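Local structure of phage tail sheath protein (Desulfitobacterium hafniense, 3HXL) at residues T135-G139 with A140-K144; L153-D157 with W158-S162; R73-N76 with E77-R81; D57-F60 with P61-Y65. The protein probably assembles with further copies of itself into the contractile sheath around the tail tube of a Myoviridae-type phage or prophage. All blocks are in the same frame, centred on the assembly; numbering follows the deposited sequence.

Contact 1: T135-G139 with A140-K144; sequences TLVDG and AELDK
Val137 and Ala140 close a beta hairpin through a pair of backbone bonds. Val137 N gives its hydrogen to Ala140 O at 2.8 Å. Ala140 N returns one to Val137 O at 3.0 Å. Between them Asp138 and Gly139 form a type I' turn. Gly139 has a positive phi (83°), which favours glycine at this place in the turn. The carboxylate of Asp138 forms a salt bridge with Arg113.

Further from the turn the pairing is interrupted by a classic beta bulge, with Leu142 and Asp143 both facing Thr135. Thr135 O accepts from Leu142 N at 3.0 Å, and Thr135 N donates to Asp143 O at 2.9 Å. The side chains of Thr135 and Asp143 are joined by water. One molecule accepts from Thr135 OG1 at 2.7 Å and donates to Asp143 OD2 at 2.9 Å. Asp143 OD2 also accepts from Gln145.

Val137 CG2 meets Leu142 CD1 at 3.5 Å, the two side chains roughly perpendicular. On the other face Leu136 CD1 lies 4.0 Å from Glu141 CB, while Glu141 OE1 is taken by Ser134. Strand 140-147 is outermost in its sheet within this chain. Across the bulge both Thr135 N and Thr135 O still have backbone partners, and the donors gathered at Asp143 OD2 would probably stabilise its negative charge.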
# COMPACT_ATOMS: atom_id res chain seq x y z
N THR A 135 -21.46 19.79 18.11
CA THR A 135 -20.98 19.61 16.75
C THR A 135 -21.67 18.37 16.20
O THR A 135 -21.52 17.27 16.74
CB THR A 135 -19.45 19.41 16.71
OG1 THR A 135 -18.81 20.52 17.35
CG2 THR A 135 -18.95 19.32 15.27
N LEU A 136 -22.44 18.56 15.13
CA LEU A 136 -23.15 17.46 14.51
C LEU A 136 -22.55 17.08 13.17
O LEU A 136 -22.12 17.94 12.40
CB LEU A 136 -24.63 17.81 14.30
CG LEU A 136 -25.59 17.69 15.49
CD1 LEU A 136 -25.12 18.55 16.65
CD2 LEU A 136 -26.98 18.10 15.04
N VAL A 137 -22.54 15.78 12.90
CA VAL A 137 -22.03 15.24 11.65
C VAL A 137 -23.10 14.30 11.13
O VAL A 137 -23.40 13.28 11.76
CB VAL A 137 -20.72 14.45 11.87
CG1 VAL A 137 -20.25 13.85 10.55
CG2 VAL A 137 -19.66 15.37 12.45
N ASP A 138 -23.68 14.65 9.99
CA ASP A 138 -24.77 13.86 9.41
C ASP A 138 -25.91 13.77 10.41
O ASP A 138 -26.55 12.73 10.53
CB ASP A 138 -24.30 12.45 9.03
CG ASP A 138 -23.39 12.43 7.82
OD1 ASP A 138 -23.60 13.25 6.90
OD2 ASP A 138 -22.47 11.59 7.79
N GLY A 139 -26.14 14.86 11.14
CA GLY A 139 -27.21 14.89 12.12
C GLY A 139 -26.89 14.29 13.47
O GLY A 139 -27.64 14.48 14.43
N ALA A 140 -25.79 13.56 13.57
CA ALA A 140 -25.40 12.94 14.83
C ALA A 140 -24.45 13.82 15.62
O ALA A 140 -23.44 14.31 15.10
CB ALA A 140 -24.76 11.58 14.56
N GLU A 141 -24.76 14.02 16.90
CA GLU A 141 -23.92 14.84 17.77
C GLU A 141 -22.71 14.04 18.21
O GLU A 141 -22.84 13.03 18.91
CB GLU A 141 -24.71 15.29 19.00
CG GLU A 141 -23.88 16.01 20.05
CD GLU A 141 -24.70 16.39 21.26
OE1 GLU A 141 -25.60 17.25 21.13
OE2 GLU A 141 -24.44 15.83 22.35
N LEU A 142 -21.52 14.49 17.81
CA LEU A 142 -20.29 13.79 18.16
C LEU A 142 -19.47 14.54 19.22
O LEU A 142 -18.47 14.03 19.71
CB LEU A 142 -19.44 13.54 16.91
CG LEU A 142 -20.14 12.80 15.77
CD1 LEU A 142 -19.17 12.62 14.61
CD2 LEU A 142 -20.64 11.44 16.26
N ASP A 143 -19.90 15.75 19.55
CA ASP A 143 -19.22 16.54 20.58
C ASP A 143 -20.18 17.56 21.17
O ASP A 143 -21.05 18.09 20.48
CB ASP A 143 -17.99 17.27 20.00
CG ASP A 143 -17.17 17.98 21.08
OD1 ASP A 143 -16.75 17.31 22.05
OD2 ASP A 143 -16.94 19.20 20.96
N LYS A 144 -20.03 17.82 22.46
CA LYS A 144 -20.87 18.78 23.16
C LYS A 144 -20.05 19.44 24.26
O LYS A 144 -19.47 18.77 25.12
CB LYS A 144 -22.10 18.10 23.76
CG LYS A 144 -23.11 19.07 24.39
CD LYS A 144 -24.48 18.41 24.62
CE LYS A 144 -24.43 17.36 25.72
NZ LYS A 144 -24.19 17.94 27.07
O HOH W 1 -19.03 20.95 19.99

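Contact 2: L153-D157 with W158-S162; sequences LAAND and WVIFS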
# COMPACT_ATOMS: atom_id res chain seq x y z
N LEU A 153 -14.36 27.58 24.61
CA LEU A 153 -14.42 26.50 23.64
C LEU A 153 -13.06 25.89 23.32
O LEU A 153 -12.05 26.58 23.32
CB LEU A 153 -15.07 26.99 22.34
CG LEU A 153 -16.58 27.22 22.40
CD1 LEU A 153 -17.04 27.87 21.11
CD2 LEU A 153 -17.30 25.89 22.61
N ALA A 154 -13.06 24.59 23.06
CA ALA A 154 -11.83 23.88 22.72
C ALA A 154 -12.06 23.14 21.42
O ALA A 154 -13.14 22.58 21.20
CB ALA A 154 -11.47 22.90 23.83
N ALA A 155 -11.07 23.13 20.54
CA ALA A 155 -11.21 22.43 19.27
C ALA A 155 -11.51 20.96 19.50
O ALA A 155 -11.14 20.41 20.54
CB ALA A 155 -9.94 22.59 18.44
N ASN A 156 -12.19 20.32 18.55
CA ASN A 156 -12.49 18.90 18.66
C ASN A 156 -11.93 18.18 17.44
O ASN A 156 -11.18 18.78 16.67
CB ASN A 156 -14.00 18.66 18.80
CG ASN A 156 -14.81 19.31 17.69
OD1 ASN A 156 -14.56 19.09 16.51
ND2 ASN A 156 -15.80 20.10 18.08
N ASP A 157 -12.28 16.92 17.25
CA ASP A 157 -11.75 16.18 16.11
C ASP A 157 -12.37 16.58 14.78
O ASP A 157 -11.95 16.10 13.72
CB ASP A 157 -11.93 14.67 16.31
CG ASP A 157 -11.30 14.17 17.60
OD1 ASP A 157 -10.22 14.66 17.98
OD2 ASP A 157 -11.90 13.27 18.23
N TRP A 158 -13.36 17.47 14.81
CA TRP A 158 -14.02 17.88 13.58
C TRP A 158 -13.87 19.34 13.17
O TRP A 158 -13.78 19.64 11.98
CB TRP A 158 -15.51 17.56 13.66
CG TRP A 158 -15.78 16.11 13.70
CD1 TRP A 158 -15.92 15.33 14.82
CD2 TRP A 158 -15.94 15.24 12.58
NE1 TRP A 158 -16.17 14.02 14.45
CE2 TRP A 158 -16.19 13.94 13.08
CE3 TRP A 158 -15.91 15.44 11.19
CZ2 TRP A 158 -16.40 12.85 12.24
CZ3 TRP A 158 -16.11 14.35 10.36
CH2 TRP A 158 -16.36 13.07 10.89
N VAL A 159 -13.86 20.24 14.15
CA VAL A 159 -13.75 21.66 13.83
C VAL A 159 -12.86 22.46 14.78
O VAL A 159 -12.50 22.01 15.87
CB VAL A 159 -15.13 22.35 13.82
CG1 VAL A 159 -16.04 21.68 12.82
CG2 VAL A 159 -15.74 22.32 15.22
N ILE A 160 -12.52 23.66 14.33
CA ILE A 160 -11.70 24.60 15.08
C ILE A 160 -12.59 25.82 15.31
O ILE A 160 -13.22 26.32 14.38
CB ILE A 160 -10.45 25.05 14.28
CG1 ILE A 160 -9.56 23.84 13.97
CG2 ILE A 160 -9.68 26.10 15.06
CD1 ILE A 160 -8.97 23.17 15.19
N PHE A 161 -12.64 26.29 16.55
CA PHE A 161 -13.45 27.46 16.89
C PHE A 161 -12.60 28.72 16.86
O PHE A 161 -11.46 28.72 17.34
CB PHE A 161 -14.06 27.29 18.28
CG PHE A 161 -14.97 26.11 18.40
CD1 PHE A 161 -16.25 26.14 17.84
CD2 PHE A 161 -14.56 24.95 19.05
CE1 PHE A 161 -17.09 25.04 17.94
CE2 PHE A 161 -15.39 23.84 19.16
CZ PHE A 161 -16.66 23.89 18.60
N SER A 162 -13.14 29.78 16.28
CA SER A 162 -12.41 31.05 16.19
C SER A 162 -13.34 32.22 16.48
O SER A 162 -14.56 32.11 16.36
CB SER A 162 -11.78 31.21 14.80
OG SER A 162 -12.77 31.19 13.79
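Asn156 holds its CG between its own backbone N and carbonyl carbon (chi1 54°), which brings OD1 within bonding distance of the backbone N atoms of Trp158 and Val159. OD1 takes both hydrogens. Trp158 N lies 2.6 Å from OD1, in the plane of the side-chain carbonyl; this bond makes an Asx turn. Val159 N lies 2.7 Å from the same OD1, tilted 30° out of that plane. A third bond closes the turn, from Asn156 N to Val159 O at 3.2 Å. The side chain therefore bonds the chain just where it reverses into strand 159-162.

Phe161 points toward the incoming loop, with CG anti to its carbonyl carbon (chi1 -62°). Leu153 CD1 sits over one face of the ring, 4.1 Å from the centroid, in a CH-pi contact. Ala154 O comes to the edge instead, 3.3 Å from Phe161 CE2. The amide of Asn156 stands almost perpendicular to the ring, its ND2 3.9 Å from Phe161 CZ. On the other side of the strand Ala155 CB and Ile160 CD1 touch at 3.4 Å, tighter than usual for two carbons.

Leu153, Val159 and Phe161 all reach strands 103-107 and 131-137, so they pack between the two sheets of the beta-sandwich domain. Asn156 ND2 donates to Asp143, and Ala154 O accepts from Gln145. With OD1 accepting twice and ND2 donating to a carboxylate, both ends of the Asn156 amide are used and its orientation is fixed.

Contact 3: R73-N76 with E77-R81; sequences RLIN and EALKR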
# COMPACT_ATOMS: atom_id res chain seq x y z
N ARG A 73 -14.06 2.99 0.18
CA ARG A 73 -14.03 1.71 -0.50
C ARG A 73 -12.63 1.18 -0.85
O ARG A 73 -12.31 0.03 -0.55
CB ARG A 73 -14.88 1.79 -1.78
CG ARG A 73 -14.67 0.62 -2.72
CD ARG A 73 -15.09 -0.70 -2.07
NE ARG A 73 -16.54 -0.79 -1.96
CZ ARG A 73 -17.18 -1.78 -1.34
NH1 ARG A 73 -16.49 -2.76 -0.76
NH2 ARG A 73 -18.50 -1.79 -1.30
N LEU A 74 -11.79 2.01 -1.48
CA LEU A 74 -10.45 1.55 -1.87
C LEU A 74 -9.56 1.17 -0.69
O LEU A 74 -8.74 0.26 -0.79
CB LEU A 74 -9.74 2.62 -2.72
CG LEU A 74 -10.49 3.05 -3.98
CD1 LEU A 74 -9.65 4.05 -4.78
CD2 LEU A 74 -10.81 1.83 -4.82
N ILE A 75 -9.73 1.88 0.42
CA ILE A 75 -8.95 1.58 1.61
C ILE A 75 -9.40 0.21 2.13
O ILE A 75 -8.58 -0.62 2.51
CB ILE A 75 -9.17 2.68 2.68
CG1 ILE A 75 -8.55 3.99 2.17
CG2 ILE A 75 -8.53 2.27 4.01
CD1 ILE A 75 -8.82 5.19 3.04
N ASN A 76 -10.70 -0.01 2.11
CA ASN A 76 -11.28 -1.27 2.56
C ASN A 76 -10.73 -2.42 1.69
O ASN A 76 -10.27 -3.43 2.22
CB ASN A 76 -12.81 -1.19 2.47
CG ASN A 76 -13.50 -2.48 2.91
OD1 ASN A 76 -13.93 -3.29 2.07
ND2 ASN A 76 -13.60 -2.68 4.21
N GLU A 77 -10.76 -2.25 0.38
CA GLU A 77 -10.28 -3.28 -0.53
C GLU A 77 -8.79 -3.59 -0.39
O GLU A 77 -8.39 -4.76 -0.40
CB GLU A 77 -10.59 -2.90 -1.98
CG GLU A 77 -12.08 -2.70 -2.24
CD GLU A 77 -12.91 -3.90 -1.80
OE1 GLU A 77 -12.81 -4.97 -2.44
OE2 GLU A 77 -13.66 -3.78 -0.81
N ALA A 78 -7.96 -2.56 -0.26
CA ALA A 78 -6.52 -2.75 -0.12
C ALA A 78 -6.19 -3.54 1.15
O ALA A 78 -5.25 -4.32 1.17
CB ALA A 78 -5.81 -1.41 -0.08
N LEU A 79 -6.97 -3.32 2.20
CA LEU A 79 -6.71 -4.00 3.45
C LEU A 79 -7.37 -5.37 3.58
O LEU A 79 -7.35 -5.97 4.65
CB LEU A 79 -7.09 -3.09 4.63
CG LEU A 79 -6.04 -1.97 4.80
CD1 LEU A 79 -6.53 -0.91 5.77
CD2 LEU A 79 -4.72 -2.58 5.28
N LYS A 80 -7.95 -5.87 2.49
CA LYS A 80 -8.55 -7.20 2.53
C LYS A 80 -7.42 -8.23 2.62
O LYS A 80 -7.55 -9.24 3.31
CB LYS A 80 -9.42 -7.47 1.29
CG LYS A 80 -10.84 -6.94 1.43
CD LYS A 80 -11.68 -7.13 0.18
CE LYS A 80 -13.14 -6.74 0.46
NZ LYS A 80 -14.00 -6.84 -0.76
N ARG A 81 -6.30 -7.96 1.96
CA ARG A 81 -5.17 -8.89 1.98
C ARG A 81 -3.88 -8.31 2.58
O ARG A 81 -3.01 -9.06 3.01
CB ARG A 81 -4.88 -9.40 0.57
CG ARG A 81 -6.02 -10.18 -0.09
CD ARG A 81 -6.20 -11.56 0.53
NE ARG A 81 -7.09 -12.43 -0.25
CZ ARG A 81 -6.67 -13.44 -1.01
NH1 ARG A 81 -5.38 -13.72 -1.10
NH2 ARG A 81 -7.55 -14.19 -1.66
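Arg73 and Glu77 form an i, i+4 salt bridge on helix 73-78, and Lys80 extends it into a network at the helix end. Arg73 NH1 donates to Glu77 OE2 at 3.0 Å. The oxygen lies near the guanidinium plane, at its edge, but the donor approaches from above the carboxylate. The two flat groups are accordingly turned 68° against each other. Arg73 is bent at chi2 and chi3 (63° and 72°), which curls its end along the helix and lays CD 3.6 Å from Glu77 CG. Lys80 NZ reaches the other oxygen, Glu77 OE1, at 2.8 Å, on its syn lone pair. A second bond from NZ to OE2 is weak. Glu77 is buried, and these two cations would be expected to favour its charged form.

The next shell is the backbone. Glu77 N bonds to Arg73 O and Ala78 N to Leu74 O, holding the partners one turn apart. Leu79 is the first residue to leave helical angles. Its N still bonds to Ile75 O at 3.2 Å, and only weakly to Asn76 O.

Further out, Glu77 OE1 also accepts from Tyr288 OH, and Lys80 NZ has a second salt bridge to Glu290. The opposite face of the helix is apolar. There Leu74, Ile75 and Ala78 pack on strand 35-40, and Ile75 and Leu79 on strand 84-89. Ile75 and Leu79 run alongside each other in the same direction, with Ile75 CG2 4.1 Å from Leu79 CD1.

Contact 4: D57-F60 with P61-Y65; sequences DDVF and PKLGY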
# COMPACT_ATOMS: atom_id res chain seq x y z
N ASP A 57 -7.81 -1.50 11.98
CA ASP A 57 -7.82 -0.20 12.65
C ASP A 57 -9.11 0.57 12.40
O ASP A 57 -9.73 0.44 11.34
CB ASP A 57 -6.66 0.68 12.18
CG ASP A 57 -5.34 0.34 12.83
OD1 ASP A 57 -5.33 -0.48 13.78
OD2 ASP A 57 -4.31 0.90 12.40
N ASP A 58 -9.51 1.38 13.38
CA ASP A 58 -10.68 2.21 13.24
C ASP A 58 -10.15 3.41 12.45
O ASP A 58 -9.20 4.06 12.88
CB ASP A 58 -11.19 2.65 14.62
CG ASP A 58 -12.39 3.58 14.54
OD1 ASP A 58 -13.01 3.68 13.46
OD2 ASP A 58 -12.72 4.21 15.57
N VAL A 59 -10.76 3.69 11.30
CA VAL A 59 -10.31 4.79 10.46
C VAL A 59 -11.16 6.04 10.59
O VAL A 59 -10.90 7.05 9.94
CB VAL A 59 -10.29 4.38 8.98
CG1 VAL A 59 -9.30 3.25 8.76
CG2 VAL A 59 -11.68 3.96 8.55
N PHE A 60 -12.19 5.97 11.42
CA PHE A 60 -13.09 7.11 11.60
C PHE A 60 -12.35 8.35 12.11
O PHE A 60 -12.53 9.45 11.58
CB PHE A 60 -14.23 6.73 12.55
CG PHE A 60 -15.36 7.72 12.57
CD1 PHE A 60 -16.15 7.92 11.44
CD2 PHE A 60 -15.65 8.45 13.72
CE1 PHE A 60 -17.21 8.82 11.46
CE2 PHE A 60 -16.70 9.35 13.76
CZ PHE A 60 -17.49 9.54 12.63
N PRO A 61 -11.52 8.19 13.15
CA PRO A 61 -10.77 9.32 13.70
C PRO A 61 -9.86 10.04 12.70
O PRO A 61 -9.86 11.27 12.63
CB PRO A 61 -9.97 8.68 14.84
CG PRO A 61 -10.89 7.60 15.31
CD PRO A 61 -11.36 6.99 14.00
N LYS A 62 -9.10 9.27 11.93
CA LYS A 62 -8.18 9.84 10.95
C LYS A 62 -8.82 10.27 9.63
O LYS A 62 -8.47 11.32 9.09
CB LYS A 62 -7.06 8.85 10.63
CG LYS A 62 -6.02 8.65 11.72
CD LYS A 62 -5.04 7.56 11.29
CE LYS A 62 -4.01 7.27 12.35
NZ LYS A 62 -3.21 6.06 12.00
N LEU A 63 -9.75 9.48 9.12
CA LEU A 63 -10.36 9.79 7.83
C LEU A 63 -11.74 10.41 7.82
O LEU A 63 -12.28 10.71 6.76
CB LEU A 63 -10.35 8.54 6.97
CG LEU A 63 -8.97 7.91 6.84
CD1 LEU A 63 -9.07 6.72 5.93
CD2 LEU A 63 -7.95 8.93 6.30
N GLY A 64 -12.33 10.58 9.00
CA GLY A 64 -13.65 11.19 9.09
C GLY A 64 -14.80 10.38 8.52
O GLY A 64 -15.93 10.85 8.46
N TYR A 65 -14.51 9.15 8.11
CA TYR A 65 -15.52 8.26 7.55
C TYR A 65 -15.36 6.88 8.16
O TYR A 65 -14.34 6.57 8.77
CB TYR A 65 -15.35 8.16 6.04
CG TYR A 65 -15.84 9.35 5.25
CD1 TYR A 65 -17.20 9.55 5.03
CD2 TYR A 65 -14.94 10.26 4.70
CE1 TYR A 65 -17.65 10.61 4.26
CE2 TYR A 65 -15.38 11.33 3.93
CZ TYR A 65 -16.74 11.50 3.71
OH TYR A 65 -17.17 12.54 2.92
O HOH W 2 -5.00 4.06 11.84
O HOH W 3 -8.02 6.43 12.79
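A short helix, residues 60-63, starts just after Asp58 and Val59 and stops at Gly64. Asp58 lies over its first turn, with OD2 3.5 Å from Pro61 CD. CG of Asp58 stands anti to the backbone N (chi1 177°), and this carries OD1 to Phe60 N at 3.2 Å. This is a capping bond, in which the N-H approaches OD1 from above the carboxylate plane. Pro61 has no N-H to offer, which suits the first turn of a helix.

Two backbone bonds make up the helical turn. Leu63 N donates to Val59 O at 2.8 Å, and Gly64 N to Phe60 O at 2.8 Å, the latter more bent (133° at the hydrogen). Gly64 takes positive phi as the chain leaves the helix. The segment belongs to a Gp18 domain III N-terminal region, and Val59 and Leu63 place it against strand 51-54 through Ile53. Val59 CB is 4.0 Å from Leu63 CD1.

Tyr65 O doubles back to the start of the helix. It receives a CA-H...O contact from Phe60 CA at 3.1 Å and also lies at the edge of the Phe60 ring. Two waters serve Lys62: one bridges Asp58 O to its backbone N, and the other links Asp57 OD2 to NZ, accepting from NZ at 2.7 Å. Asp57 OD2 also accepts from Glu54 N, and Lys62 NZ has a weak bond to Thr52 O.

Overall arrangement
The four contacts run along the chain in series, in the order 4, 3, 1, 2. Contacts 1 and 2 belong to the beta-sandwich domain, with centres about 13 Å apart. They pack together where Leu142 CD1 lies 3.3 Å from Trp158 NE1. Contact 4 links this domain to the Gp18 domain III N-terminal region. Trp158 CZ2 lies 3.5 Å from Phe60 CZ, and Leu142 CD1 is 4.0 Å from the same Phe60 CZ. On its other side contact 4 meets contact 3, where Leu63 CD1 touches Ile75 CD1. Contacts 1 and 3 do not touch; their nearest atoms are about 14 Å apart.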